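Local coordinates for uncharacterized protein (Silicibacter pomeroyi DSS-3, PDB 2QTP), which is of unknown function but adopts a variant of the Bacillus chorismate mutase fold and may take part in amino-acid metabolism, at residues 29-34 with 131-136; 36-41 with 84-89; 46-51 with 95-100; 64-69 with 165-170. All coordinates share one frame; numbering follows the deposited sequence.

Contact 1 (29-34 with 131-136)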
loop_
_atom_site.group_PDB
_atom_site.type_symbol
_atom_site.label_atom_id
_atom_site.label_comp_id
_atom_site.label_asym_id
_atom_site.label_seq_id
_atom_site.Cartn_x
_atom_site.Cartn_y
_atom_site.Cartn_z
ATOM N N LYS A 29 6.926 -8.137 8.843
ATOM C CA LYS A 29 6.161 -7.080 8.202
ATOM C C LYS A 29 5.665 -7.628 6.873
ATOM O O LYS A 29 6.379 -8.385 6.194
ATOM C CB LYS A 29 7.032 -5.859 7.897
ATOM C CG LYS A 29 7.887 -5.351 9.023
ATOM C CD LYS A 29 8.611 -4.106 8.542
ATOM C CE LYS A 29 9.385 -3.408 9.637
ATOM N NZ LYS A 29 10.144 -2.298 9.009
ATOM N N ALA A 30 4.462 -7.245 6.480
ATOM C CA ALA A 30 3.945 -7.639 5.175
ATOM C C ALA A 30 3.342 -6.419 4.538
ATOM O O ALA A 30 2.827 -5.535 5.241
ATOM C CB ALA A 30 2.912 -8.760 5.298
ATOM N N VAL A 31 3.406 -6.359 3.213
ATOM C CA VAL A 31 2.765 -5.295 2.452
ATOM C C VAL A 31 2.189 -5.909 1.164
ATOM O O VAL A 31 2.830 -6.738 0.537
ATOM C CB VAL A 31 3.725 -4.072 2.161
ATOM C CG1 VAL A 31 5.032 -4.482 1.632
ATOM C CG2 VAL A 31 3.058 -3.054 1.201
ATOM N N ALA A 32 0.944 -5.571 0.850
ATOM C CA ALA A 32 0.264 -6.024 -0.367
ATOM C C ALA A 32 0.033 -4.768 -1.233
ATOM O O ALA A 32 -0.387 -3.723 -0.723
ATOM C CB ALA A 32 -1.074 -6.751 -0.030
ATOM N N VAL A 33 0.335 -4.893 -2.524
ATOM C CA VAL A 33 0.297 -3.798 -3.488
ATOM C C VAL A 33 -0.551 -4.192 -4.710
ATOM O O VAL A 33 -0.472 -5.344 -5.188
ATOM C CB VAL A 33 1.738 -3.456 -3.977
ATOM C CG1 VAL A 33 1.707 -2.348 -4.961
ATOM C CG2 VAL A 33 2.597 -3.094 -2.799
ATOM N N ALA A 34 -1.377 -3.251 -5.180
ATOM C CA ALA A 34 -2.185 -3.425 -6.415
ATOM C C ALA A 34 -1.859 -2.304 -7.363
ATOM O O ALA A 34 -1.663 -1.160 -6.946
ATOM C CB ALA A 34 -3.685 -3.453 -6.135
ATOM N N LEU A 131 8.086 3.394 -2.976
ATOM C CA LEU A 131 7.015 4.018 -2.189
ATOM C C LEU A 131 7.242 3.563 -0.758
ATOM O O LEU A 131 7.351 2.365 -0.490
ATOM C CB LEU A 131 5.618 3.545 -2.678
ATOM C CG LEU A 131 4.332 3.955 -1.969
ATOM C CD1 LEU A 131 4.072 5.478 -2.037
ATOM C CD2 LEU A 131 3.145 3.139 -2.591
ATOM N N ASP A 132 7.305 4.520 0.153
ATOM C CA ASP A 132 7.471 4.221 1.547
ATOM C C ASP A 132 6.092 4.106 2.188
ATOM O O ASP A 132 5.308 5.047 2.139
ATOM C CB ASP A 132 8.271 5.331 2.198
ATOM C CG ASP A 132 9.293 4.812 3.211
ATOM O OD1 ASP A 132 8.973 3.934 4.084
ATOM O OD2 ASP A 132 10.435 5.331 3.122
ATOM N N VAL A 133 5.765 2.933 2.726
ATOM C CA VAL A 133 4.476 2.728 3.387
ATOM C C VAL A 133 4.660 2.918 4.907
ATOM O O VAL A 133 5.383 2.187 5.540
ATOM C CB VAL A 133 3.894 1.350 3.092
ATOM C CG1 VAL A 133 2.419 1.291 3.582
ATOM C CG2 VAL A 133 4.026 1.032 1.605
ATOM N N PRO A 134 4.013 3.926 5.484
ATOM C CA PRO A 134 4.143 4.162 6.915
ATOM C C PRO A 134 3.481 3.059 7.766
ATOM O O PRO A 134 2.588 2.359 7.296
ATOM C CB PRO A 134 3.446 5.508 7.100
ATOM C CG PRO A 134 2.567 5.647 5.964
ATOM C CD PRO A 134 3.114 4.882 4.836
ATOM N N LEU A 135 3.955 2.871 8.984
ATOM C CA LEU A 135 3.396 1.856 9.884
ATOM C C LEU A 135 3.168 2.508 11.244
ATOM O O LEU A 135 4.119 2.847 11.943
ATOM C CB LEU A 135 4.333 0.652 10.032
ATOM C CG LEU A 135 4.374 -0.375 8.902
ATOM C CD1 LEU A 135 5.566 -1.336 9.088
ATOM C CD2 LEU A 135 3.071 -1.143 8.830
ATOM N N GLY A 136 1.910 2.700 11.602
ATOM C CA GLY A 136 1.588 3.318 12.866
ATOM C C GLY A 136 1.137 2.239 13.826
ATOM O O GLY A 136 0.295 1.406 13.466
#
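Val31 and Val133 meet methyl to methyl between strands 29-34 and 131-135, CG2 of Val31 lying 4.2 Å from CG2 of Val133. A second aliphatic touch is made by CD of Lys29, which sits 4.2 Å from CD1 of Leu135, the two side chains crossing at a slant. Lys29 turns its CG beside the backbone N (chi1 -49°) and then runs fully extended, so its methylenes lie against the leucine while the ammonium is carried past it. The ammonium finds its partner elsewhere: NZ is hydrogen-bonded to the carbonyl O of Gly149, with Asp148 as a long, weak ionic partner. The backbones stay well apart, 8.3 Å between CA of Val31 and CA of Val133, too far for backbone pairing, so side chains bridge the gap. Segment 29-34 belongs to the large mixed sheet, paired with strands 5-15 and 162-171, and helix 49-70 covers its other face through Ala30, Ala32 and Ala34. The two-stranded antiparallel sheet of 131-135 and 148-152 lies over the face that Val31 presents, with Ile150 and Val152 also against Val31.

Contact 2 (36-41 with 84-89)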
loop_
_atom_site.group_PDB
_atom_site.type_symbol
_atom_site.label_atom_id
_atom_site.label_comp_id
_atom_site.label_asym_id
_atom_site.label_seq_id
_atom_site.Cartn_x
_atom_site.Cartn_y
_atom_site.Cartn_z
ATOM N N ILE A 36 -3.472 -0.475 -10.512
ATOM C CA ILE A 36 -4.726 -0.310 -11.233
ATOM C C ILE A 36 -4.642 0.818 -12.239
ATOM O O ILE A 36 -3.811 1.678 -12.111
ATOM C CB ILE A 36 -5.903 0.000 -10.267
ATOM C CG1 ILE A 36 -5.620 1.287 -9.480
ATOM C CG2 ILE A 36 -6.141 -1.169 -9.319
ATOM C CD1 ILE A 36 -6.841 1.967 -8.929
ATOM N N GLU A 37 -5.524 0.800 -13.231
ATOM C CA GLU A 37 -5.680 1.898 -14.165
ATOM C C GLU A 37 -6.374 3.053 -13.448
ATOM O O GLU A 37 -7.325 2.844 -12.702
ATOM C CB GLU A 37 -6.496 1.448 -15.386
ATOM C CG GLU A 37 -6.750 2.566 -16.425
ATOM C CD GLU A 37 -7.641 2.118 -17.599
ATOM O OE1 GLU A 37 -7.188 1.252 -18.390
ATOM O OE2 GLU A 37 -8.782 2.639 -17.716
ATOM N N ASN A 38 -5.856 4.267 -13.628
ATOM C CA ASN A 38 -6.459 5.465 -13.054
ATOM C C ASN A 38 -7.529 5.907 -14.036
ATOM O O ASN A 38 -7.201 6.264 -15.170
ATOM C CB ASN A 38 -5.365 6.522 -12.879
ATOM C CG ASN A 38 -5.843 7.816 -12.315
ATOM O OD1 ASN A 38 -7.036 8.020 -12.047
ATOM N ND2 ASN A 38 -4.889 8.771 -12.190
ATOM N N PRO A 39 -8.819 5.848 -13.642
ATOM C CA PRO A 39 -9.849 6.293 -14.605
ATOM C C PRO A 39 -9.768 7.792 -14.964
ATOM O O PRO A 39 -10.302 8.203 -15.979
ATOM C CB PRO A 39 -11.173 5.974 -13.863
ATOM C CG PRO A 39 -10.812 6.086 -12.423
ATOM C CD PRO A 39 -9.430 5.429 -12.364
ATOM N N PHE A 40 -9.060 8.576 -14.158
ATOM C CA PHE A 40 -8.933 9.998 -14.367
ATOM C C PHE A 40 -7.589 10.406 -14.948
ATOM O O PHE A 40 -7.265 11.570 -14.935
ATOM C CB PHE A 40 -9.202 10.729 -13.046
ATOM C CG PHE A 40 -10.522 10.325 -12.379
ATOM C CD1 PHE A 40 -11.664 10.163 -13.125
ATOM C CD2 PHE A 40 -10.606 10.151 -11.005
ATOM C CE1 PHE A 40 -12.861 9.809 -12.528
ATOM C CE2 PHE A 40 -11.801 9.779 -10.408
ATOM C CZ PHE A 40 -12.920 9.617 -11.175
ATOM N N ALA A 41 -6.806 9.444 -15.431
ATOM C CA ALA A 41 -5.544 9.736 -16.070
ATOM C C ALA A 41 -5.810 10.592 -17.306
ATOM O O ALA A 41 -6.708 10.294 -18.083
ATOM C CB ALA A 41 -4.766 8.428 -16.456
ATOM N N ALA A 84 -0.266 5.387 -1.505
ATOM C CA ALA A 84 -0.591 5.271 -2.927
ATOM C C ALA A 84 0.380 6.168 -3.718
ATOM O O ALA A 84 0.769 7.244 -3.285
ATOM C CB ALA A 84 -2.051 5.647 -3.212
HETATM N N MSE A 85 0.797 5.673 -4.865
HETATM C CA MSE A 85 1.657 6.423 -5.755
HETATM C C MSE A 85 0.897 6.533 -7.059
HETATM O O MSE A 85 0.577 5.523 -7.700
HETATM C CB MSE A 85 2.991 5.723 -5.995
HETATM C CG MSE A 85 4.005 6.469 -6.892
HETATM SE SE MSE A 85 5.622 5.435 -7.229
HETATM C CE MSE A 85 6.667 5.973 -5.656
ATOM N N VAL A 86 0.684 7.780 -7.471
ATOM C CA VAL A 86 -0.014 8.093 -8.711
ATOM C C VAL A 86 0.998 8.171 -9.850
ATOM O O VAL A 86 2.101 8.718 -9.699
ATOM C CB VAL A 86 -0.750 9.452 -8.601
ATOM C CG1 VAL A 86 -1.772 9.619 -9.726
ATOM C CG2 VAL A 86 -1.420 9.567 -7.253
ATOM N N GLY A 87 0.638 7.616 -10.997
ATOM C CA GLY A 87 1.485 7.798 -12.179
ATOM C C GLY A 87 1.429 9.227 -12.699
ATOM O O GLY A 87 0.529 10.031 -12.354
ATOM N N GLU A 88 2.351 9.517 -13.597
ATOM C CA GLU A 88 2.607 10.885 -14.072
ATOM C C GLU A 88 1.399 11.643 -14.712
ATOM O O GLU A 88 1.298 12.871 -14.597
ATOM C CB GLU A 88 3.867 10.884 -15.017
ATOM C CG GLU A 88 5.182 10.260 -14.390
ATOM C CD GLU A 88 6.461 10.229 -15.342
ATOM N N ASN A 89 0.483 10.936 -15.374
ATOM C CA ASN A 89 -0.696 11.605 -16.003
ATOM C C ASN A 89 -1.897 11.778 -15.060
ATOM O O ASN A 89 -2.945 12.304 -15.445
ATOM C CB ASN A 89 -1.090 10.902 -17.299
ATOM C CG ASN A 89 -0.056 11.056 -18.385
ATOM O OD1 ASN A 89 0.783 11.945 -18.335
ATOM N ND2 ASN A 89 -0.106 10.190 -19.372
#
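Asn38 and Val86 make the side-chain touch: in the modelled conformer of Val86, one of two, its methyl CG1 lies 4.1 Å from the amide nitrogen ND2 of Asn38, the two side chains meeting at an angle. The polar partner of ND2 is ND1 of His94, in the first turn of helix 92-98. A second touch lies further along both segments, where the carbonyl oxygen of Asn89 rests 3.7 Å from CA of Ala41. There the chains come closest, with CA of Ala41 and CA of Asn89 5.2 Å apart, and the nearest atoms are backbone ones.

What sets Asn38 in place is the turn it starts. Residues Asn38 to Ala41 form a type I beta turn, closed by the Ala41 N to Asn38 O bond of 3.2 Å, and the side chain adds an Asx turn, its OD1 accepting from Phe40 N at 3.0 Å. That donor stands above the carbonyl plane, 55° out of it. CG anti to the backbone N (chi1 179°) places the amide, and chi2 of -2° turns OD1 to Phe40 N while ND2 serves His94, so the amide is gripped at both ends.

Further out, CG of Pro39 lies 4.0 Å above the plane of the Phe40 ring, over its centre, and the ring also packs on Val45, Leu48 and Leu51. Val86 rests on Ala95 of helix 92-98. The backbone of Asn38 bonds to Asn161 and that of Ile36 to Ile163, tying the end of strand 21-37 to the start of strand 162-171 and the residue just before it.

Contact 3 (46-51 with 95-100)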
loop_
_atom_site.group_PDB
_atom_site.type_symbol
_atom_site.label_atom_id
_atom_site.label_comp_id
_atom_site.label_asym_id
_atom_site.label_seq_id
_atom_site.Cartn_x
_atom_site.Cartn_y
_atom_site.Cartn_z
ATOM N N GLU A 46 -13.446 16.709 -10.847
ATOM C CA GLU A 46 -13.606 17.158 -9.456
ATOM C C GLU A 46 -14.209 16.068 -8.573
ATOM O O GLU A 46 -13.875 15.963 -7.398
ATOM C CB GLU A 46 -14.534 18.360 -9.403
ATOM C CG GLU A 46 -14.256 19.409 -10.458
ATOM C CD GLU A 46 -13.536 20.575 -9.908
ATOM O OE1 GLU A 46 -12.461 20.377 -9.289
ATOM O OE2 GLU A 46 -14.068 21.693 -10.092
ATOM N N ASP A 47 -15.114 15.283 -9.144
ATOM C CA ASP A 47 -15.818 14.235 -8.401
ATOM C C ASP A 47 -15.034 12.953 -8.511
ATOM O O ASP A 47 -15.011 12.287 -9.574
ATOM C CB ASP A 47 -17.254 14.087 -8.936
ATOM C CG ASP A 47 -18.037 12.986 -8.222
ATOM O OD1 ASP A 47 -17.488 12.251 -7.369
ATOM O OD2 ASP A 47 -19.212 12.823 -8.531
ATOM N N LEU A 48 -14.374 12.607 -7.405
ATOM C CA LEU A 48 -13.480 11.449 -7.350
ATOM C C LEU A 48 -14.131 10.234 -6.694
ATOM O O LEU A 48 -13.445 9.329 -6.280
ATOM C CB LEU A 48 -12.197 11.851 -6.605
ATOM C CG LEU A 48 -11.487 13.084 -7.170
ATOM C CD1 LEU A 48 -10.295 13.577 -6.296
ATOM C CD2 LEU A 48 -10.993 12.765 -8.613
ATOM N N THR A 49 -15.459 10.231 -6.591
ATOM C CA THR A 49 -16.214 9.141 -5.992
ATOM C C THR A 49 -15.711 7.782 -6.471
ATOM O O THR A 49 -15.502 6.870 -5.672
ATOM C CB THR A 49 -17.721 9.321 -6.323
ATOM O OG1 THR A 49 -18.184 10.512 -5.685
ATOM C CG2 THR A 49 -18.607 8.114 -5.885
ATOM N N GLU A 50 -15.512 7.660 -7.778
ATOM C CA GLU A 50 -15.150 6.391 -8.372
ATOM C C GLU A 50 -13.833 5.864 -7.778
ATOM O O GLU A 50 -13.705 4.670 -7.526
ATOM C CB GLU A 50 -15.058 6.536 -9.901
ATOM C CG GLU A 50 -14.858 5.209 -10.627
ATOM C CD GLU A 50 -14.535 5.332 -12.123
ATOM O OE1 GLU A 50 -14.898 6.348 -12.777
ATOM O OE2 GLU A 50 -13.912 4.364 -12.622
ATOM N N LEU A 51 -12.872 6.746 -7.517
ATOM C CA LEU A 51 -11.636 6.304 -6.873
ATOM C C LEU A 51 -11.805 5.978 -5.381
ATOM O O LEU A 51 -11.081 5.134 -4.892
ATOM C CB LEU A 51 -10.483 7.285 -7.079
ATOM C CG LEU A 51 -9.737 7.236 -8.421
ATOM C CD1 LEU A 51 -8.671 8.316 -8.457
ATOM C CD2 LEU A 51 -9.112 5.900 -8.724
ATOM N N ALA A 95 -4.616 10.020 -5.542
ATOM C CA ALA A 95 -4.045 9.194 -4.467
ATOM C C ALA A 95 -4.798 9.465 -3.170
ATOM O O ALA A 95 -5.134 8.543 -2.427
ATOM C CB ALA A 95 -2.526 9.474 -4.293
ATOM N N ALA A 96 -5.049 10.731 -2.867
ATOM C CA ALA A 96 -5.879 11.076 -1.707
ATOM C C ALA A 96 -7.226 10.343 -1.713
ATOM O O ALA A 96 -7.644 9.791 -0.691
ATOM C CB ALA A 96 -6.084 12.552 -1.628
ATOM N N ALA A 97 -7.894 10.344 -2.867
ATOM C CA ALA A 97 -9.215 9.760 -3.013
ATOM C C ALA A 97 -9.143 8.278 -2.784
ATOM O O ALA A 97 -9.937 7.707 -2.041
ATOM C CB ALA A 97 -9.804 10.067 -4.411
ATOM N N ILE A 98 -8.196 7.638 -3.457
ATOM C CA ILE A 98 -8.035 6.196 -3.310
ATOM C C ILE A 98 -7.756 5.795 -1.834
ATOM O O ILE A 98 -8.265 4.794 -1.378
ATOM C CB ILE A 98 -7.040 5.585 -4.395
ATOM C CG1 ILE A 98 -7.716 4.387 -5.075
ATOM C CG2 ILE A 98 -5.742 5.245 -3.793
ATOM C CD1 ILE A 98 -6.938 3.692 -6.093
ATOM N N LEU A 99 -7.103 6.644 -1.058
ATOM C CA LEU A 99 -6.788 6.380 0.353
ATOM C C LEU A 99 -7.810 6.884 1.368
ATOM O O LEU A 99 -7.632 6.713 2.579
ATOM C CB LEU A 99 -5.444 7.074 0.699
ATOM C CG LEU A 99 -4.180 6.551 -0.022
ATOM C CD1 LEU A 99 -2.962 7.425 0.304
ATOM C CD2 LEU A 99 -3.928 5.058 0.267
ATOM N N HIS A 100 -8.842 7.552 0.885
ATOM C CA HIS A 100 -9.842 8.201 1.748
ATOM C C HIS A 100 -10.615 7.255 2.683
ATOM O O HIS A 100 -10.661 7.493 3.880
ATOM C CB HIS A 100 -10.795 9.011 0.873
ATOM C CG HIS A 100 -11.900 9.654 1.633
ATOM N ND1 HIS A 100 -11.745 10.849 2.294
ATOM C CD2 HIS A 100 -13.165 9.238 1.888
ATOM C CE1 HIS A 100 -12.875 11.148 2.915
ATOM N NE2 HIS A 100 -13.753 10.186 2.691
#
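The start of helix 49-70 packs against the last turn of helix 92-98 here, a contact built on a small alanine. Leu48, the N-cap residue of the long helix, and Leu51 within its first turn both press on Ala97: CB of Leu48 is 3.7 Å and CB of Leu51 is 3.9 Å from the methyl CB of Ala97. The CD1 methyl of Leu48 also reaches that alanine. Leu51 goes on to Ile98, its CD2 lying 4.1 Å from CD1 of Ile98 as the two side chains cross. The backbone comes in as well, since the carbonyl O of Leu51 stands 3.5 Å from CG1 of Ile98 and receives a CA-H...O contact from CA of Ile98, nearly straight at 162°. Just ahead of the helix, Asp47 makes an Asx turn, its OD1 accepting from Thr49 N at 3.0 Å; the same oxygen is modelled only 2.5 Å from OG1 of Thr49, so short that the details of that bond are doubtful. Leu48 and Leu51 also pack on His94. Ile98 continues onto Ala84 of strand 79-86 and Val165 of strand 162-171, and Ile98 and Leu51 both pack on Ile163, so the two helix ends lie side by side on the large sheet.

Contact 4 (64-69 with 165-170)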
loop_
_atom_site.group_PDB
_atom_site.type_symbol
_atom_site.label_atom_id
_atom_site.label_comp_id
_atom_site.label_asym_id
_atom_site.label_seq_id
_atom_site.Cartn_x
_atom_site.Cartn_y
_atom_site.Cartn_z
ATOM N N GLU A 64 -6.484 -8.082 3.563
ATOM C CA GLU A 64 -6.689 -9.520 3.655
ATOM C C GLU A 64 -5.473 -10.276 3.116
ATOM O O GLU A 64 -5.085 -11.288 3.698
ATOM C CB GLU A 64 -7.954 -9.934 2.885
ATOM C CG GLU A 64 -8.134 -11.469 2.676
ATOM C CD GLU A 64 -8.433 -12.245 3.972
ATOM O OE1 GLU A 64 -9.032 -11.655 4.902
ATOM O OE2 GLU A 64 -8.088 -13.454 4.059
ATOM N N ARG A 65 -4.882 -9.810 2.015
ATOM C CA ARG A 65 -3.672 -10.456 1.487
ATOM C C ARG A 65 -2.539 -10.384 2.499
ATOM O O ARG A 65 -1.800 -11.359 2.679
ATOM C CB ARG A 65 -3.219 -9.857 0.145
ATOM C CG ARG A 65 -4.217 -10.035 -1.004
ATOM C CD ARG A 65 -4.542 -11.506 -1.344
ATOM N NE ARG A 65 -3.335 -12.202 -1.779
ATOM C CZ ARG A 65 -2.930 -12.347 -3.045
ATOM N NH1 ARG A 65 -3.652 -11.888 -4.075
ATOM N NH2 ARG A 65 -1.781 -12.988 -3.276
ATOM N N CYS A 66 -2.423 -9.252 3.190
ATOM C CA CYS A 66 -1.408 -9.092 4.246
ATOM C C CYS A 66 -1.529 -10.125 5.351
ATOM O O CYS A 66 -0.549 -10.778 5.700
ATOM C CB CYS A 66 -1.470 -7.693 4.862
ATOM S SG CYS A 66 -0.639 -6.446 3.921
ATOM N N VAL A 67 -2.728 -10.265 5.916
ATOM C CA VAL A 67 -2.963 -11.223 7.004
ATOM C C VAL A 67 -2.833 -12.674 6.518
ATOM O O VAL A 67 -2.302 -13.504 7.229
ATOM C CB VAL A 67 -4.312 -10.955 7.769
ATOM C CG1 VAL A 67 -4.311 -9.536 8.336
ATOM C CG2 VAL A 67 -5.538 -11.174 6.877
ATOM N N GLN A 68 -3.302 -12.979 5.316
ATOM C CA GLN A 68 -3.074 -14.295 4.743
ATOM C C GLN A 68 -1.588 -14.585 4.569
ATOM O O GLN A 68 -1.161 -15.685 4.836
ATOM C CB GLN A 68 -3.765 -14.460 3.397
ATOM C CG GLN A 68 -5.257 -14.671 3.506
ATOM C CD GLN A 68 -5.952 -14.674 2.144
ATOM O OE1 GLN A 68 -5.536 -13.984 1.202
ATOM N NE2 GLN A 68 -7.027 -15.445 2.042
ATOM N N ALA A 69 -0.803 -13.603 4.136
ATOM C CA ALA A 69 0.637 -13.789 3.967
ATOM C C ALA A 69 1.353 -14.078 5.285
ATOM O O ALA A 69 2.311 -14.830 5.322
ATOM C CB ALA A 69 1.256 -12.551 3.302
ATOM N N VAL A 165 -1.219 1.151 -5.239
ATOM C CA VAL A 165 -1.779 1.300 -3.893
ATOM C C VAL A 165 -1.213 0.181 -2.995
ATOM O O VAL A 165 -1.158 -0.937 -3.417
ATOM C CB VAL A 165 -3.318 1.153 -3.982
ATOM C CG1 VAL A 165 -3.967 1.429 -2.619
ATOM C CG2 VAL A 165 -3.866 2.072 -5.112
ATOM N N ALA A 166 -0.848 0.498 -1.762
ATOM C CA ALA A 166 -0.269 -0.437 -0.824
ATOM C C ALA A 166 -0.920 -0.376 0.561
ATOM O O ALA A 166 -1.284 0.696 1.057
ATOM C CB ALA A 166 1.267 -0.177 -0.689
ATOM N N VAL A 167 -1.066 -1.556 1.174
ATOM C CA VAL A 167 -1.470 -1.710 2.578
ATOM C C VAL A 167 -0.416 -2.587 3.275
ATOM O O VAL A 167 -0.000 -3.632 2.740
ATOM C CB VAL A 167 -2.866 -2.349 2.688
ATOM C CG1 VAL A 167 -3.173 -2.744 4.130
ATOM C CG2 VAL A 167 -3.965 -1.391 2.067
ATOM N N ALA A 168 0.029 -2.163 4.457
ATOM C CA ALA A 168 1.038 -2.889 5.224
ATOM C C ALA A 168 0.508 -3.176 6.623
ATOM O O ALA A 168 -0.321 -2.421 7.140
ATOM C CB ALA A 168 2.316 -2.072 5.312
ATOM N N VAL A 169 0.994 -4.272 7.201
ATOM C CA VAL A 169 0.663 -4.746 8.533
ATOM C C VAL A 169 1.950 -5.347 9.120
ATOM O O VAL A 169 2.775 -5.890 8.380
ATOM C CB VAL A 169 -0.460 -5.841 8.480
ATOM C CG1 VAL A 169 -0.874 -6.258 9.874
ATOM C CG2 VAL A 169 -1.698 -5.327 7.718
ATOM N N THR A 170 2.151 -5.210 10.429
ATOM C CA THR A 170 3.275 -5.832 11.092
ATOM C C THR A 170 2.745 -6.791 12.131
ATOM O O THR A 170 1.628 -6.645 12.612
ATOM C CB THR A 170 4.246 -4.861 11.815
ATOM O OG1 THR A 170 3.583 -4.254 12.912
ATOM C CG2 THR A 170 4.788 -3.801 10.895
#
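Cys66 swings its sulfur beside its own backbone N (chi1 -81°), which aims SG at the middle of strand 165-170, while Val169, with CG1 anti to its backbone N (chi1 -176°), turns CG2 to the helix. SG of Cys66 then comes to 3.1 Å from the carbonyl O of Val167, a close approach to the strand's backbone. The same sulfur lies 4.1 Å from CA of Ala168, and its touch on CG1 of Val167 is looser at 4.5 Å. One bond back from the sulfur, CB of Cys66 rests 3.7 Å from CG2 of Val169, with CB of Val169 a little further off. One helix residue thus spans three consecutive strand residues, meeting the side chains of Val167 and Val169 and the backbone in between; the methyl of Ala168 points away from the helix. The axes of the two segments pass 8.1 Å apart, their N-to-C directions 37° from parallel. This is a helix packed on one face of a beta sheet. Strand 162-171 is held in the large sheet between antiparallel neighbours 21-37 and 79-86. The same stretch of helix also spreads over strand 5-15 through Arg65 and Ala69, while strand 131-135 covers the sheet's far face at Ala166 and Ala168.

How the contacts relate
Contacts 1 and 4 lie back to back on the large sheet, their centres 7 Å apart: strands 21-37 and 162-171 pair side by side, with Ala32 N 2.9 Å from Val167 O, a probable hydrogen bond, so the small sheet and the long helix pack on the same pair of strands. Contacts 2 and 3 lie together toward one end of the molecule, centres 11 Å apart, where CD1 of Ile36 comes to 3.3 Å from CD1 of Ile98. Helix 49-70 joins contact 3 to contact 4, whose centres are 21 Å apart, on opposite sides of the chain's centre. No catalytic or binding site is known here.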